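PDB 6USS: sulfatase from Bacteroides fragilis CAG:558, which probably hydrolyses sulfate esters as a calcium-dependent arylsulfatase of a human gut bacterium. Local coordinates for residues Ala150-Leu153 / Lys154-Tyr158; Met303-Leu306 / Asp307-Glu311. The protein carries 1 engineered substitution. All blocks are in the same frame, centred on the assembly; numbering follows the deposited sequence.

Contact 1 (Ala150-Leu153 / Lys154-Tyr158); sequences AEIL and KDNGY
A150 O receives K154 N at 2.8 Å, one of the last regular i to i+4 bonds of helix 149-155 before a Schellman motif ends it. E151 O takes D155 N in the same way, at 2.7 Å. The side chains of this second pair also meet: E151 CG lies anti to its N (chi1 -164°) and the chain then bends at chi2, which brings the carboxylate slantwise across that of D155. E151 OE2 stands 3.3 Å from D155 OD1, acceptor facing acceptor, with the two carboxylate planes turned 53° apart. E151 OE1 looks elsewhere, to Q136 NE2 and, in a salt bridge, to K154 of the second subunit. I152 O is gripped mainly from a side chain: N156 ND2 reaches back to it at 2.8 Å in an almost straight bond, 164° at the hydrogen, while N156 N adds a weak one. The two side chains run side by side in the same direction, and I152 CG2 rests 3.7 Å from N156 ND2. L153 O accepts Y158 N at 3.0 Å, the outer bond of the Schellman motif; inside it G157 N binds K154 O at 3.0 Å, and G157, with positive phi, is the C-prime residue. Across this turn L153 CD2 lies over one face of the Y158 ring, toward its rim, and Y158 OH is held by P34 O. L153 also packs on I387 and L388 of helix 383-390. The amide of N156 and the Schellman bonds thus satisfy carbonyls that the helix leaves behind as it ends. E151 OE2 also lies close to the carboxylates of E151 and D155 of the second subunit; the salt bridge from K154 of that subunit to E151 probably offsets part of this repulsion, and a raised pKa for one acid is possible.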
ATOM      1  N   ALA A 150      -0.478   0.590  11.703  1.00 19.33           N
ATOM      2  CA  ALA A 150      -0.134  -0.389  10.673  1.00 18.86           C
ATOM      3  C   ALA A 150       1.207  -0.086  10.024  1.00 21.85           C
ATOM      4  O   ALA A 150       1.896  -1.012   9.572  1.00 24.35           O
ATOM      5  CB  ALA A 150      -1.223  -0.444   9.599  1.00 19.60           C
ATOM      6  N   GLU A 151       1.576   1.198   9.936  1.00 22.33           N
ATOM      7  CA  GLU A 151       2.892   1.572   9.427  1.00 18.10           C
ATOM      8  C   GLU A 151       4.002   1.014  10.311  1.00 19.36           C
ATOM      9  O   GLU A 151       5.023   0.528   9.809  1.00 22.57           O
ATOM     10  CB  GLU A 151       3.001   3.095   9.330  1.00 19.47           C
ATOM     11  CG  GLU A 151       4.162   3.607   8.465  1.00 23.08           C
ATOM     12  CD  GLU A 151       3.969   3.303   6.967  1.00 22.98           C
ATOM     13  OE1 GLU A 151       2.828   3.458   6.467  1.00 21.59           O
ATOM     14  OE2 GLU A 151       4.959   2.914   6.296  1.00 24.53           O
ATOM     15  N   ILE A 152       3.818   1.064  11.631  1.00 16.60           N
ATOM     16  CA  ILE A 152       4.870   0.617  12.539  1.00 19.65           C
ATOM     17  C   ILE A 152       5.008  -0.899  12.492  1.00 21.20           C
ATOM     18  O   ILE A 152       6.127  -1.437  12.487  1.00 17.21           O
ATOM     19  CB  ILE A 152       4.593   1.121  13.965  1.00 16.51           C
ATOM     20  CG1 ILE A 152       4.546   2.648  13.998  1.00 15.90           C
ATOM     21  CG2 ILE A 152       5.674   0.656  14.895  1.00 19.98           C
ATOM     22  CD1 ILE A 152       4.201   3.168  15.370  1.00 17.66           C
ATOM     23  N   LEU A 153       3.874  -1.608  12.458  1.00 19.58           N
ATOM     24  CA  LEU A 153       3.901  -3.048  12.235  1.00 20.88           C
ATOM     25  C   LEU A 153       4.553  -3.377  10.895  1.00 19.54           C
ATOM     26  O   LEU A 153       5.450  -4.225  10.824  1.00 20.41           O
ATOM     27  CB  LEU A 153       2.479  -3.620  12.309  1.00 17.55           C
ATOM     28  CG  LEU A 153       1.805  -3.590  13.683  1.00 14.01           C
ATOM     29  CD1 LEU A 153       0.348  -4.018  13.606  1.00 18.11           C
ATOM     30  CD2 LEU A 153       2.556  -4.474  14.641  1.00 17.39           C
ATOM     31  N   LYS A 154       4.120  -2.703   9.821  1.00 21.42           N
ATOM     32  CA  LYS A 154       4.691  -2.936   8.494  1.00 22.41           C
ATOM     33  C   LYS A 154       6.200  -2.704   8.500  1.00 23.05           C
ATOM     34  O   LYS A 154       6.976  -3.570   8.076  1.00 21.38           O
ATOM     35  CB  LYS A 154       3.996  -2.034   7.467  1.00 22.91           C
ATOM     36  CG  LYS A 154       4.398  -2.226   5.991  1.00 19.89           C
ATOM     37  CD  LYS A 154       4.029  -0.968   5.154  1.00 19.56           C
ATOM     38  CE  LYS A 154       5.150  -0.580   4.153  1.00 32.60           C
ATOM     39  NZ  LYS A 154       5.671  -1.759   3.295  1.00 28.35           N
ATOM     40  N   ASP A 155       6.636  -1.557   9.030  1.00 22.24           N
ATOM     41  CA  ASP A 155       8.053  -1.217   9.029  1.00 19.10           C
ATOM     42  C   ASP A 155       8.878  -2.128   9.927  1.00 21.21           C
ATOM     43  O   ASP A 155      10.106  -2.168   9.790  1.00 21.23           O
ATOM     44  CB  ASP A 155       8.243   0.242   9.451  1.00 20.34           C
ATOM     45  CG  ASP A 155       7.580   1.245   8.477  1.00 27.63           C
ATOM     46  OD1 ASP A 155       7.396   0.949   7.263  1.00 27.07           O
ATOM     47  OD2 ASP A 155       7.239   2.352   8.948  1.00 30.22           O
ATOM     48  N   ASN A 156       8.244  -2.874  10.830  1.00 23.55           N
ATOM     49  CA  ASN A 156       8.950  -3.829  11.674  1.00 19.87           C
ATOM     50  C   ASN A 156       8.824  -5.267  11.184  1.00 21.46           C
ATOM     51  O   ASN A 156       9.171  -6.191  11.926  1.00 20.59           O
ATOM     52  CB  ASN A 156       8.460  -3.733  13.116  1.00 21.69           C
ATOM     53  CG  ASN A 156       9.130  -2.618  13.879  1.00 22.37           C
ATOM     54  OD1 ASN A 156      10.137  -2.831  14.558  1.00 20.13           O
ATOM     55  ND2 ASN A 156       8.569  -1.416  13.783  1.00 18.40           N
ATOM     56  N   GLY A 157       8.324  -5.482   9.963  1.00 24.89           N
ATOM     57  CA  GLY A 157       8.351  -6.794   9.343  1.00 23.28           C
ATOM     58  C   GLY A 157       7.023  -7.508   9.229  1.00 16.93           C
ATOM     59  O   GLY A 157       6.992  -8.621   8.698  1.00 19.17           O
ATOM     60  N   TYR A 158       5.925  -6.918   9.677  1.00 17.59           N
ATOM     61  CA  TYR A 158       4.636  -7.582   9.550  1.00 19.99           C
ATOM     62  C   TYR A 158       4.055  -7.406   8.152  1.00 21.30           C
ATOM     63  O   TYR A 158       4.276  -6.388   7.487  1.00 19.88           O
ATOM     64  CB  TYR A 158       3.657  -7.046  10.593  1.00 18.41           C
ATOM     65  CG  TYR A 158       3.754  -7.777  11.909  1.00 20.84           C
ATOM     66  CD1 TYR A 158       4.844  -7.570  12.760  1.00 16.98           C
ATOM     67  CD2 TYR A 158       2.762  -8.678  12.303  1.00 17.19           C
ATOM     68  CE1 TYR A 158       4.943  -8.229  13.969  1.00 14.89           C
ATOM     69  CE2 TYR A 158       2.851  -9.342  13.509  1.00 18.84           C
ATOM     70  CZ  TYR A 158       3.945  -9.123  14.338  1.00 21.59           C
ATOM     71  OH  TYR A 158       4.026  -9.801  15.542  1.00 21.30           O
TER

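Contact 2 (Met303-Leu306 / Asp307-Glu311); sequences MDWL and DKNGE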
ATOM      1  N   MET A 303     -11.320 -18.607  12.809  1.00 17.26           N
ATOM      2  CA  MET A 303     -10.777 -19.471  13.850  1.00 20.33           C
ATOM      3  C   MET A 303     -10.509 -20.876  13.313  1.00 23.93           C
ATOM      4  O   MET A 303      -9.497 -21.501  13.665  1.00 19.78           O
ATOM      5  CB  MET A 303     -11.725 -19.509  15.052  1.00 20.73           C
ATOM      6  CG  MET A 303     -11.726 -18.227  15.914  1.00 19.29           C
ATOM      7  SD  MET A 303     -13.116 -18.094  17.101  1.00 29.25           S
ATOM      8  CE  MET A 303     -12.615 -19.274  18.372  1.00 23.66           C
ATOM      9  N   ASP A 304     -11.400 -21.381  12.448  1.00 20.21           N
ATOM     10  CA  ASP A 304     -11.176 -22.685  11.831  1.00 22.58           C
ATOM     11  C   ASP A 304     -10.039 -22.614  10.834  1.00 25.81           C
ATOM     12  O   ASP A 304      -9.247 -23.557  10.730  1.00 24.94           O
ATOM     13  CB  ASP A 304     -12.439 -23.204  11.135  1.00 20.88           C
ATOM     14  CG  ASP A 304     -13.640 -23.270  12.062  1.00 33.14           C
ATOM     15  OD1 ASP A 304     -13.455 -23.266  13.306  1.00 44.66           O
ATOM     16  OD2 ASP A 304     -14.780 -23.330  11.546  1.00 32.98           O
ATOM     17  N   TRP A 305      -9.940 -21.503  10.092  1.00 23.25           N
ATOM     18  CA  TRP A 305      -8.813 -21.344   9.181  1.00 23.51           C
ATOM     19  C   TRP A 305      -7.495 -21.420   9.942  1.00 25.45           C
ATOM     20  O   TRP A 305      -6.562 -22.116   9.517  1.00 26.03           O
ATOM     21  CB  TRP A 305      -8.915 -20.035   8.391  1.00 17.78           C
ATOM     22  CG  TRP A 305      -7.803 -19.944   7.395  1.00 22.46           C
ATOM     23  CD1 TRP A 305      -7.825 -20.360   6.087  1.00 24.35           C
ATOM     24  CD2 TRP A 305      -6.477 -19.454   7.632  1.00 20.88           C
ATOM     25  NE1 TRP A 305      -6.600 -20.142   5.500  1.00 19.51           N
ATOM     26  CE2 TRP A 305      -5.759 -19.581   6.428  1.00 18.64           C
ATOM     27  CE3 TRP A 305      -5.827 -18.915   8.748  1.00 21.25           C
ATOM     28  CZ2 TRP A 305      -4.430 -19.193   6.311  1.00 20.90           C
ATOM     29  CZ3 TRP A 305      -4.504 -18.521   8.623  1.00 18.02           C
ATOM     30  CH2 TRP A 305      -3.821 -18.665   7.413  1.00 18.40           C
ATOM     31  N   LEU A 306      -7.409 -20.726  11.085  1.00 23.88           N
ATOM     32  CA  LEU A 306      -6.220 -20.814  11.935  1.00 23.33           C
ATOM     33  C   LEU A 306      -5.947 -22.250  12.370  1.00 22.41           C
ATOM     34  O   LEU A 306      -4.801 -22.715  12.306  1.00 20.43           O
ATOM     35  CB  LEU A 306      -6.369 -19.917  13.167  1.00 19.86           C
ATOM     36  CG  LEU A 306      -6.324 -18.394  13.016  1.00 22.84           C
ATOM     37  CD1 LEU A 306      -6.621 -17.712  14.358  1.00 17.22           C
ATOM     38  CD2 LEU A 306      -4.974 -17.961  12.475  1.00 18.70           C
ATOM     39  N   ASP A 307      -6.987 -22.951  12.856  1.00 22.68           N
ATOM     40  CA  ASP A 307      -6.838 -24.336  13.310  1.00 22.55           C
ATOM     41  C   ASP A 307      -6.272 -25.214  12.205  1.00 23.69           C
ATOM     42  O   ASP A 307      -5.357 -26.009  12.444  1.00 26.34           O
ATOM     43  CB  ASP A 307      -8.181 -24.927  13.771  1.00 20.22           C
ATOM     44  CG  ASP A 307      -8.642 -24.392  15.117  1.00 31.37           C
ATOM     45  OD1 ASP A 307      -7.783 -24.096  15.978  1.00 42.15           O
ATOM     46  OD2 ASP A 307      -9.873 -24.265  15.325  1.00 40.26           O
ATOM     47  N   LYS A 308      -6.794 -25.072  10.985  1.00 23.61           N
ATOM     48  CA  LYS A 308      -6.472 -25.992   9.905  1.00 26.04           C
ATOM     49  C   LYS A 308      -5.173 -25.662   9.186  1.00 25.31           C
ATOM     50  O   LYS A 308      -4.716 -26.490   8.399  1.00 29.48           O
ATOM     51  CB  LYS A 308      -7.641 -26.063   8.903  1.00 20.19           C
ATOM     52  CG  LYS A 308      -8.747 -27.013   9.391  1.00 35.87           C
ATOM     53  CD  LYS A 308     -10.132 -26.343   9.522  1.00 51.49           C
ATOM     54  CE  LYS A 308     -10.711 -25.909   8.160  1.00 44.32           C
ATOM     55  NZ  LYS A 308     -12.111 -25.403   8.273  1.00 44.54           N
ATOM     56  N   ASN A 309      -4.559 -24.503   9.431  1.00 23.96           N
ATOM     57  CA  ASN A 309      -3.280 -24.166   8.812  1.00 19.57           C
ATOM     58  C   ASN A 309      -2.142 -24.087   9.823  1.00 19.98           C
ATOM     59  O   ASN A 309      -1.078 -23.542   9.511  1.00 18.35           O
ATOM     60  CB  ASN A 309      -3.386 -22.852   8.040  1.00 23.52           C
ATOM     61  CG  ASN A 309      -4.389 -22.920   6.894  1.00 24.79           C
ATOM     62  OD1 ASN A 309      -4.022 -23.193   5.753  1.00 25.28           O
ATOM     63  ND2 ASN A 309      -5.657 -22.644   7.191  1.00 23.57           N
ATOM     64  N   GLY A 310      -2.339 -24.619  11.025  1.00 19.13           N
ATOM     65  CA  GLY A 310      -1.274 -24.653  12.011  1.00 17.79           C
ATOM     66  C   GLY A 310      -0.888 -23.307  12.588  1.00 21.48           C
ATOM     67  O   GLY A 310       0.244 -23.139  13.040  1.00 24.42           O
ATOM     68  N   GLU A 311      -1.800 -22.341  12.605  1.00 22.70           N
ATOM     69  CA  GLU A 311      -1.459 -21.002  13.053  1.00 23.62           C
ATOM     70  C   GLU A 311      -2.086 -20.635  14.393  1.00 21.22           C
ATOM     71  O   GLU A 311      -1.735 -19.595  14.959  1.00 23.06           O
ATOM     72  CB  GLU A 311      -1.861 -19.981  11.980  1.00 24.98           C
ATOM     73  CG  GLU A 311      -1.366 -20.306  10.562  1.00 24.69           C
ATOM     74  CD  GLU A 311      -0.013 -19.666  10.253  1.00 31.37           C
ATOM     75  OE1 GLU A 311       0.439 -19.727   9.076  1.00 36.74           O
ATOM     76  OE2 GLU A 311       0.601 -19.113  11.201  1.00 29.79           O
TER
HETATM   77  O   HOH W   1      -8.482 -21.190  16.354  1.00 25.29           O
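W305 and N309 stack at the C-terminal end of helix 283-308, in a helix-terminating turn of the alkaline phosphatase-like sulfatase fold, where G310 has positive phi. The two side chains cross at about a right angle, yet their flat groups lie nearly face to face: amide and indole planes are 27° apart, with N309 ND2 3.0 Å above the ring plane and toward its rim. N309 CB adds a CH-pi contact over the six-membered ring of W305, 4.2 Å from its centroid. The amide cannot turn easily, because ND2 also donates to W305 O at 2.6 Å, with that oxygen lying in the amide plane. With chi1 at -176°, CG of W305 points opposite the backbone N, beside the carbonyl carbon, and the indole comes back beside the turn; NE1 donates to N244 OD1 of helix 231-247, which helps fix the rotation of the ring. E311 runs alongside the indole, pointing the same way, its CG 4.1 Å from W305 CZ3. At right angles to E311, L306 brings CD2 to within 3.7 Å of E311 CB, and the same methyl lies at the edge of the indole, in its plane. E311 N closes the turn on L306 O. On the solvent side, the aliphatic chain of K308 folds back over D304 O, leaving NZ 3.6 Å from D304 CB, whereas the D304 carboxylate pairs with R71. One water donates both to M303 O, at 2.9 Å, and to D307 OD1, at 3.0 Å.

Contacts 1 and 2 are two helix ends, each leading into a strand of the central mixed sheet: contact 1 into strand 159-164, contact 2 into strand 315-321. Their centres lie about 23 Å apart and their nearest atoms about 10 Å, without touching. Both reach the chain where strand 35-41 begins, contact 1 through P34 just before it and contact 2, weakly, through N35. Strands 35-41 and 315-321 run on into D42 and D43, and D322 and N323, which bind calcium together with the engineered C88. The contacts themselves lie away from that site. Contact 1 reaches the second subunit; contact 2 touches no other chain.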